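Local coordinates for sensor protein (Shewanella oneidensis, PDB 3LIC) that probably acts as a transmembrane histidine kinase of a two-component system, sensing signals through an extracellular PDC-fold domain, at residues R65-P70 / S99-L104; G130-A135 / L252-V257. All blocks are in the same frame, centred on the assembly; numbering follows the deposited sequence.

Interaction 1: R65-P70 / S99-L104; sequences RIQRNP and SGFNYL
The carbonyl oxygen of Ile-66, whose side chain packs on Phe-101, takes two donors: Asn-69 N at 3.1 Å from Ile-66 O, and a weak bond from Arg-96 NH1. The same backbone N-H of Asn-69 also bonds weakly to the oxygen of Arg-65. The last turn of the helix is thus tied off by its own backbone and by an arginine of strand 92-96, while the contact with residues 99-104 rests on one ring. Phe-101 is the single residue of that segment to reach across, and no hydrogen bond joins the two segments. Ile-66 meets the CD1-CE1 side of the rim, its CG2 lying 3.8 Å from Phe-101 CD1 in an oblique approach. That methyl stands anti to the backbone N and beside the carbonyl carbon, so it projects to the ring while the longer branch leads away from it. Gln-67 comes to the CZ-CE2 part of the ring, on the same side of its plane. Its CG is anti to the backbone N (chi1 -158°) and the chain stays extended beyond, crossing the phenyl group at about a right angle. The chain passes with CG 3.9 Å from Phe-101 CZ and ends with OE1 3.6 Å from Phe-101 CE2. Since amide and ring planes lie 58° apart, this is an oblique touch rather than a parallel stack. The contact grades from the buried Ile-66 to the exposed Gln-67, and both Gln-67 and Phe-101 also meet a crystal neighbour. In the PDC fold, helix 55-68 here ends against the outermost strand, 101-105, of the six-stranded antiparallel sheet. Arg-96 of the adjoining strand 92-96 lies against Phe-101 and bonds to the helix end, and Arg-65 ties the helix to helix 2-46 through Asn-35 O.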
ATOM      1  N   ARG A  65      -7.415   3.355  17.690  1.00 15.06           N
ATOM      2  CA  ARG A  65      -7.457   3.769  16.269  1.00 14.91           C
ATOM      3  C   ARG A  65      -7.423   2.576  15.352  1.00 15.27           C
ATOM      4  O   ARG A  65      -8.134   2.544  14.338  1.00 17.85           O
ATOM      5  CB  ARG A  65      -6.329   4.811  16.009  1.00 14.32           C
ATOM      6  CG  ARG A  65      -5.480   4.603  14.754  1.00 21.94           C
ATOM      7  CD  ARG A  65      -4.449   5.846  14.527  1.00 26.68           C
ATOM      8  NE  ARG A  65      -4.003   5.997  13.157  0.50 21.12           N
ATOM      9  CZ  ARG A  65      -4.392   7.016  12.428  0.50 24.78           C
ATOM     10  NH1 ARG A  65      -5.172   7.924  13.001  0.50 28.52           N
ATOM     11  NH2 ARG A  65      -4.032   7.129  11.158  0.50 24.76           N
ATOM     12  N   ILE A  66      -6.607   1.569  15.631  1.00 14.69           N
ATOM     13  CA  ILE A  66      -6.605   0.399  14.749  1.00 15.08           C
ATOM     14  C   ILE A  66      -7.918  -0.393  14.971  1.00 17.02           C
ATOM     15  O   ILE A  66      -8.601  -0.854  14.031  1.00 15.17           O
ATOM     16  CB  ILE A  66      -5.295  -0.447  15.071  1.00 16.35           C
ATOM     17  CG1 ILE A  66      -4.114   0.336  14.475  1.00 14.62           C
ATOM     18  CG2 ILE A  66      -5.307  -1.895  14.514  1.00 12.36           C
ATOM     19  CD1 ILE A  66      -4.361   0.643  12.960  1.00 15.84           C
ATOM     20  N   GLN A  67      -8.284  -0.535  16.244  1.00 17.72           N
ATOM     21  CA  GLN A  67      -9.509  -1.228  16.592  1.00 19.91           C
ATOM     22  C   GLN A  67     -10.735  -0.590  15.906  1.00 19.22           C
ATOM     23  O   GLN A  67     -11.615  -1.278  15.393  1.00 17.98           O
ATOM     24  CB  GLN A  67      -9.661  -1.208  18.111  1.00 20.69           C
ATOM     25  CG  GLN A  67     -10.561  -2.289  18.654  1.00 28.93           C
ATOM     26  CD  GLN A  67     -10.238  -2.615  20.138  1.00 34.93           C
ATOM     27  OE1 GLN A  67     -10.492  -3.716  20.597  1.00 40.42           O
ATOM     28  NE2 GLN A  67      -9.692  -1.659  20.867  1.00 37.31           N
ATOM     29  N   ARG A  68     -10.751   0.731  15.837  1.00 19.60           N
ATOM     30  CA  ARG A  68     -11.864   1.432  15.184  1.00 21.00           C
ATOM     31  C   ARG A  68     -11.820   1.532  13.653  1.00 20.32           C
ATOM     32  O   ARG A  68     -12.824   1.888  13.044  1.00 20.66           O
ATOM     33  CB  ARG A  68     -12.097   2.805  15.871  1.00 22.07           C
ATOM     34  CG  ARG A  68     -12.380   2.528  17.379  1.00 26.88           C
ATOM     35  CD  ARG A  68     -13.199   3.541  18.169  1.00 35.67           C
ATOM     36  NE  ARG A  68     -12.310   4.446  18.877  1.00 44.42           N
ATOM     37  CZ  ARG A  68     -12.266   4.668  20.193  1.00 42.39           C
ATOM     38  NH1 ARG A  68     -11.375   5.543  20.660  1.00 42.82           N
ATOM     39  NH2 ARG A  68     -13.094   4.060  21.029  1.00 40.69           N
ATOM     40  N   ASN A  69     -10.679   1.226  13.031  1.00 18.65           N
ATOM     41  CA  ASN A  69     -10.576   1.237  11.569  1.00 17.57           C
ATOM     42  C   ASN A  69     -10.172  -0.103  11.043  1.00 17.45           C
ATOM     43  O   ASN A  69      -8.985  -0.382  10.931  1.00 17.07           O
ATOM     44  CB  ASN A  69      -9.600   2.314  11.098  1.00 16.41           C
ATOM     45  CG  ASN A  69     -10.041   3.695  11.525  1.00 17.59           C
ATOM     46  OD1 ASN A  69      -9.598   4.244  12.534  1.00 16.20           O
ATOM     47  ND2 ASN A  69     -10.938   4.244  10.788  1.00 20.54           N
ATOM     48  N   PRO A  70     -11.157  -0.954  10.734  1.00 18.38           N
ATOM     49  CA  PRO A  70     -10.899  -2.372  10.366  1.00 18.49           C
ATOM     50  C   PRO A  70      -9.935  -2.533   9.188  1.00 19.45           C
ATOM     51  O   PRO A  70      -9.229  -3.548   9.126  1.00 20.22           O
ATOM     52  CB  PRO A  70     -12.283  -2.897   9.939  1.00 18.58           C
ATOM     53  CG  PRO A  70     -13.297  -2.037  10.839  1.00 20.09           C
ATOM     54  CD  PRO A  70     -12.606  -0.632  10.850  1.00 18.08           C
ATOM     55  N   SER A  99      -5.390 -12.480  16.428  1.00 24.85           N
ATOM     56  CA  SER A  99      -6.192 -12.767  17.649  1.00 24.91           C
ATOM     57  C   SER A  99      -6.396 -11.544  18.568  1.00 24.30           C
ATOM     58  O   SER A  99      -7.098 -11.583  19.599  1.00 24.25           O
ATOM     59  CB  SER A  99      -5.601 -13.977  18.399  1.00 23.75           C
ATOM     60  OG  SER A  99      -4.444 -13.561  19.115  1.00 25.68           O
ATOM     61  N   GLY A 100      -5.807 -10.431  18.158  1.00 24.36           N
ATOM     62  CA  GLY A 100      -5.749  -9.271  19.009  1.00 21.59           C
ATOM     63  C   GLY A 100      -5.016  -8.167  18.301  1.00 20.38           C
ATOM     64  O   GLY A 100      -5.045  -8.056  17.048  1.00 20.15           O
ATOM     65  N   PHE A 101      -4.337  -7.381  19.132  1.00 18.23           N
ATOM     66  CA  PHE A 101      -3.602  -6.233  18.742  1.00 17.55           C
ATOM     67  C   PHE A 101      -2.346  -6.347  19.536  1.00 18.69           C
ATOM     68  O   PHE A 101      -2.372  -6.523  20.771  1.00 19.42           O
ATOM     69  CB  PHE A 101      -4.406  -4.962  19.083  1.00 17.28           C
ATOM     70  CG  PHE A 101      -5.743  -4.964  18.449  1.00 17.82           C
ATOM     71  CD1 PHE A 101      -5.884  -4.646  17.111  1.00 16.19           C
ATOM     72  CD2 PHE A 101      -6.866  -5.373  19.166  1.00 20.92           C
ATOM     73  CE1 PHE A 101      -7.136  -4.673  16.509  1.00 19.92           C
ATOM     74  CE2 PHE A 101      -8.164  -5.452  18.533  1.00 22.05           C
ATOM     75  CZ  PHE A 101      -8.283  -5.116  17.209  1.00 18.30           C
ATOM     76  N   ASN A 102      -1.234  -6.333  18.824  1.00 17.62           N
ATOM     77  CA  ASN A 102       0.067  -6.494  19.447  1.00 17.21           C
ATOM     78  C   ASN A 102       0.640  -5.132  19.543  1.00 16.48           C
ATOM     79  O   ASN A 102       0.336  -4.301  18.718  1.00 18.25           O
ATOM     80  CB  ASN A 102       0.970  -7.358  18.545  1.00 15.29           C
ATOM     81  CG  ASN A 102       0.554  -8.866  18.614  1.00 23.20           C
ATOM     82  OD1 ASN A 102      -0.329  -9.230  19.413  1.00 25.20           O
ATOM     83  ND2 ASN A 102       1.181  -9.718  17.814  1.00 14.76           N
ATOM     84  N   TYR A 103       1.515  -4.911  20.498  1.00 16.74           N
ATOM     85  CA  TYR A 103       2.166  -3.663  20.650  1.00 17.35           C
ATOM     86  C   TYR A 103       3.705  -3.868  20.767  1.00 19.30           C
ATOM     87  O   TYR A 103       4.172  -4.858  21.391  1.00 21.23           O
ATOM     88  CB  TYR A 103       1.658  -2.960  21.888  1.00 15.48           C
ATOM     89  CG  TYR A 103       2.598  -1.821  22.271  1.00 16.57           C
ATOM     90  CD1 TYR A 103       2.472  -0.554  21.693  1.00 14.71           C
ATOM     91  CD2 TYR A 103       3.640  -2.023  23.195  1.00 17.14           C
ATOM     92  CE1 TYR A 103       3.377   0.498  22.007  1.00 16.20           C
ATOM     93  CE2 TYR A 103       4.505  -0.961  23.551  1.00 20.25           C
ATOM     94  CZ  TYR A 103       4.346   0.303  22.935  1.00 18.28           C
ATOM     95  OH  TYR A 103       5.234   1.321  23.255  1.00 21.38           O
ATOM     96  N   LEU A 104       4.503  -2.979  20.164  1.00 18.20           N
ATOM     97  CA  LEU A 104       5.907  -2.927  20.526  1.00 18.72           C
ATOM     98  C   LEU A 104       6.393  -1.529  20.292  1.00 18.82           C
ATOM     99  O   LEU A 104       5.848  -0.811  19.430  1.00 20.23           O
ATOM    100  CB  LEU A 104       6.794  -3.917  19.738  1.00 19.18           C
ATOM    101  CG  LEU A 104       7.045  -3.703  18.247  1.00 22.14           C
ATOM    102  CD1 LEU A 104       8.350  -4.407  17.755  1.00 23.09           C
ATOM    103  CD2 LEU A 104       5.838  -4.257  17.560  1.00 23.39           C
TER

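Interaction 2: G130-A135 / L252-V257; sequences GYWSKA and LKWRVV
Trp-132 and Trp-254 both carry CG anti to the carbonyl carbon and beside the backbone N, which points two indoles across the contact from strand 131-137 and from the loop leading into strand 255-261. Their second torsions differ, chi2 102° and 14°, and help to turn one ring system against the other. Leu-252 adopts the same first torsion, which directs its branched end to the same indole of Trp-132. The outcome is an edge-to-face aromatic pair: the benzo edge of Trp-254 is set against a face of Trp-132, with the planes at 67°. The five-membered ring of Trp-132 and the six-membered ring of Trp-254 have centroids 5.0 Å apart. CZ2 of Trp-254 makes the closest approach, 3.8 Å from Trp-132 CG, and the neighbouring CH2 of Trp-254 comes within 4.1 Å of Trp-132 CD2. Seen from the other indole, Trp-132 CB lies in the plane of Trp-254, at its edge. Leu-252 adds a methyl beside the pyrrole part: its CD2 is 4.0 Å from Trp-132 CD1, an oblique contact in which the two side chains cross at about a right angle. Strand 131-137 bounds the six-stranded sheet and Trp-254 lies at the entry to strand 255-261 of the five-stranded one, so the pair spans the gap between them, consistent with a sensor built from two PDC-like modules. Leu-29 of helix 2-46 and Ile-147 of strand 145-153 pack on both tryptophans, and the ring of Tyr-149 meets Trp-132. Chemically, the two segments share neither a hydrogen bond nor a salt bridge. Across them the attraction is dispersion, together with the weak pull of ring C-H groups toward a pi face.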
ATOM      1  N   GLY A 130       3.193  14.233   3.694  1.00 23.47           N
ATOM      2  CA  GLY A 130       2.877  12.811   3.680  1.00 20.50           C
ATOM      3  C   GLY A 130       3.399  12.046   2.473  1.00 18.26           C
ATOM      4  O   GLY A 130       3.590  12.596   1.395  1.00 17.67           O
ATOM      5  N   TYR A 131       3.632  10.754   2.651  1.00 17.37           N
ATOM      6  CA  TYR A 131       4.427   9.983   1.733  1.00 15.33           C
ATOM      7  C   TYR A 131       3.992   8.490   1.778  1.00 14.46           C
ATOM      8  O   TYR A 131       3.944   7.929   2.883  1.00 13.65           O
ATOM      9  CB  TYR A 131       5.883  10.132   2.272  1.00 17.38           C
ATOM     10  CG  TYR A 131       6.763   9.143   1.620  1.00 22.89           C
ATOM     11  CD1 TYR A 131       7.152   9.363   0.278  1.00 29.21           C
ATOM     12  CD2 TYR A 131       7.171   7.985   2.253  1.00 24.30           C
ATOM     13  CE1 TYR A 131       7.959   8.492  -0.448  1.00 30.25           C
ATOM     14  CE2 TYR A 131       7.998   7.038   1.501  1.00 33.47           C
ATOM     15  CZ  TYR A 131       8.369   7.346   0.133  1.00 34.93           C
ATOM     16  OH  TYR A 131       9.159   6.579  -0.687  1.00 40.39           O
ATOM     17  N   TRP A 132       3.733   7.805   0.642  1.00 12.99           N
ATOM     18  CA  TRP A 132       3.583   6.349   0.654  1.00 14.13           C
ATOM     19  C   TRP A 132       4.916   5.651   0.492  1.00 15.29           C
ATOM     20  O   TRP A 132       5.688   6.056  -0.343  1.00 17.63           O
ATOM     21  CB  TRP A 132       2.703   5.851  -0.486  1.00 13.67           C
ATOM     22  CG  TRP A 132       1.283   6.023  -0.191  1.00 16.60           C
ATOM     23  CD1 TRP A 132       0.477   7.008  -0.670  1.00 15.95           C
ATOM     24  CD2 TRP A 132       0.458   5.200   0.678  1.00 15.18           C
ATOM     25  NE1 TRP A 132      -0.791   6.869  -0.151  1.00 16.47           N
ATOM     26  CE2 TRP A 132      -0.843   5.757   0.655  1.00 14.30           C
ATOM     27  CE3 TRP A 132       0.702   4.065   1.479  1.00 15.31           C
ATOM     28  CZ2 TRP A 132      -1.915   5.235   1.425  1.00 13.72           C
ATOM     29  CZ3 TRP A 132      -0.394   3.487   2.220  1.00 12.26           C
ATOM     30  CH2 TRP A 132      -1.668   4.095   2.201  1.00 13.64           C
ATOM     31  N   SER A 133       5.209   4.594   1.243  1.00 15.22           N
ATOM     32  CA  SER A 133       6.455   3.834   0.974  1.00 16.03           C
ATOM     33  C   SER A 133       6.222   2.821  -0.181  1.00 17.63           C
ATOM     34  O   SER A 133       5.047   2.513  -0.554  1.00 18.20           O
ATOM     35  CB  SER A 133       6.796   3.039   2.220  1.00 15.98           C
ATOM     36  OG  SER A 133       5.764   2.042   2.330  1.00 17.09           O
ATOM     37  N   LYS A 134       7.302   2.277  -0.730  1.00 17.73           N
ATOM     38  CA  LYS A 134       7.203   1.138  -1.621  1.00 20.05           C
ATOM     39  C   LYS A 134       6.755  -0.077  -0.733  1.00 20.24           C
ATOM     40  O   LYS A 134       6.775  -0.002   0.537  1.00 20.11           O
ATOM     41  CB  LYS A 134       8.597   0.842  -2.259  1.00 20.37           C
ATOM     42  CG  LYS A 134       9.680   0.370  -1.233  1.00 24.98           C
ATOM     43  CD  LYS A 134      11.145   0.498  -1.763  1.00 31.08           C
ATOM     44  CE  LYS A 134      11.926  -0.812  -1.603  1.00 33.28           C
ATOM     45  NZ  LYS A 134      11.638  -1.433  -0.263  1.00 38.66           N
ATOM     46  N   ALA A 135       6.411  -1.176  -1.377  1.00 18.76           N
ATOM     47  CA  ALA A 135       6.058  -2.404  -0.665  1.00 18.54           C
ATOM     48  C   ALA A 135       7.273  -2.974   0.066  1.00 18.58           C
ATOM     49  O   ALA A 135       8.370  -3.057  -0.499  1.00 17.76           O
ATOM     50  CB  ALA A 135       5.489  -3.444  -1.628  1.00 17.67           C
ATOM     51  N   LEU A 252      -3.179   9.796  -7.347  1.00 24.21           N
ATOM     52  CA  LEU A 252      -2.000   9.010  -7.090  1.00 23.40           C
ATOM     53  C   LEU A 252      -1.437   8.412  -8.361  1.00 22.40           C
ATOM     54  O   LEU A 252      -0.220   8.308  -8.516  1.00 23.11           O
ATOM     55  CB  LEU A 252      -2.335   7.902  -6.069  1.00 24.06           C
ATOM     56  CG  LEU A 252      -2.658   8.376  -4.644  1.00 24.02           C
ATOM     57  CD1 LEU A 252      -3.482   7.309  -3.994  1.00 24.04           C
ATOM     58  CD2 LEU A 252      -1.394   8.718  -3.782  1.00 20.24           C
ATOM     59  N   LYS A 253      -2.322   8.028  -9.275  1.00 22.91           N
ATOM     60  CA  LYS A 253      -1.922   7.506 -10.579  1.00 23.02           C
ATOM     61  C   LYS A 253      -1.327   6.140 -10.388  1.00 22.45           C
ATOM     62  O   LYS A 253      -0.581   5.645 -11.229  1.00 22.15           O
ATOM     63  CB  LYS A 253      -0.895   8.438 -11.218  1.00 24.25           C
ATOM     64  CG  LYS A 253      -1.554   9.694 -11.712  1.00 28.31           C
ATOM     65  CD  LYS A 253      -0.679  10.861 -11.363  1.00 36.37           C
ATOM     66  CE  LYS A 253      -1.049  12.020 -12.253  1.00 39.57           C
ATOM     67  NZ  LYS A 253      -1.127  11.404 -13.618  1.00 44.48           N
ATOM     68  N   TRP A 254      -1.625   5.520  -9.256  1.00 21.62           N
ATOM     69  CA  TRP A 254      -1.427   4.096  -9.218  1.00 20.93           C
ATOM     70  C   TRP A 254      -2.400   3.468 -10.231  1.00 21.11           C
ATOM     71  O   TRP A 254      -3.438   4.111 -10.599  1.00 19.08           O
ATOM     72  CB  TRP A 254      -1.691   3.548  -7.827  1.00 20.00           C
ATOM     73  CG  TRP A 254      -0.784   4.091  -6.791  1.00 19.85           C
ATOM     74  CD1 TRP A 254       0.058   5.188  -6.889  1.00 18.82           C
ATOM     75  CD2 TRP A 254      -0.646   3.600  -5.445  1.00 16.78           C
ATOM     76  NE1 TRP A 254       0.711   5.371  -5.691  1.00 17.77           N
ATOM     77  CE2 TRP A 254       0.294   4.415  -4.797  1.00 18.01           C
ATOM     78  CE3 TRP A 254      -1.198   2.520  -4.755  1.00 19.25           C
ATOM     79  CZ2 TRP A 254       0.655   4.217  -3.478  1.00 22.34           C
ATOM     80  CZ3 TRP A 254      -0.833   2.320  -3.452  1.00 21.57           C
ATOM     81  CH2 TRP A 254       0.074   3.167  -2.822  1.00 23.25           C
ATOM     82  N   ARG A 255      -2.032   2.238 -10.661  1.00 20.48           N
ATOM     83  CA  ARG A 255      -2.841   1.378 -11.531  1.00 21.11           C
ATOM     84  C   ARG A 255      -3.378   0.082 -10.883  1.00 20.78           C
ATOM     85  O   ARG A 255      -2.681  -0.614 -10.141  1.00 20.95           O
ATOM     86  CB  ARG A 255      -2.052   0.966 -12.768  1.00 21.42           C
ATOM     87  CG  ARG A 255      -2.261   1.866 -14.010  1.00 23.43           C
ATOM     88  CD  ARG A 255      -1.592   3.213 -13.857  1.00 25.84           C
ATOM     89  NE  ARG A 255      -0.203   3.141 -13.387  1.00 26.50           N
ATOM     90  CZ  ARG A 255       0.851   2.872 -14.151  1.00 28.29           C
ATOM     91  NH1 ARG A 255       0.695   2.597 -15.434  1.00 26.27           N
ATOM     92  NH2 ARG A 255       2.071   2.854 -13.608  1.00 26.97           N
ATOM     93  N   VAL A 256      -4.597  -0.287 -11.242  1.00 20.36           N
ATOM     94  CA  VAL A 256      -5.102  -1.563 -10.850  1.00 19.25           C
ATOM     95  C   VAL A 256      -5.221  -2.299 -12.134  1.00 19.45           C
ATOM     96  O   VAL A 256      -5.772  -1.758 -13.094  1.00 19.51           O
ATOM     97  CB  VAL A 256      -6.477  -1.422 -10.220  1.00 19.90           C
ATOM     98  CG1 VAL A 256      -7.171  -2.779 -10.142  1.00 16.55           C
ATOM     99  CG2 VAL A 256      -6.315  -0.795  -8.805  1.00 19.78           C
ATOM    100  N   VAL A 257      -4.676  -3.508 -12.173  1.00 19.10           N
ATOM    101  CA  VAL A 257      -4.807  -4.360 -13.345  1.00 19.83           C
ATOM    102  C   VAL A 257      -5.639  -5.595 -12.999  1.00 20.20           C
ATOM    103  O   VAL A 257      -5.299  -6.317 -12.075  1.00 19.91           O
ATOM    104  CB  VAL A 257      -3.427  -4.859 -13.810  1.00 20.03           C
ATOM    105  CG1 VAL A 257      -3.559  -5.712 -15.107  1.00 20.97           C
ATOM    106  CG2 VAL A 257      -2.458  -3.681 -13.982  1.00 20.05           C
TER

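Both interactions involve outermost strands of the same six-stranded sheet: interaction 1 meets strand 101-105 at one border, interaction 2 strand 131-137 at the other. Their centres lie 24 Å apart and they do not touch. Interaction 1 lies toward the surface, about 18 Å from the chain centre, with one of three touching residues exposed; there one ring is met by an aliphatic branch and by the amide end of an exposed glutamine. Interaction 2, about 6 Å from that centre and with none exposed, reaches toward the five-stranded sheet through apolar and aromatic groups alone. Both are only partly buried, neither has a hydrogen bond between its segments, and helix 2-46 borders both.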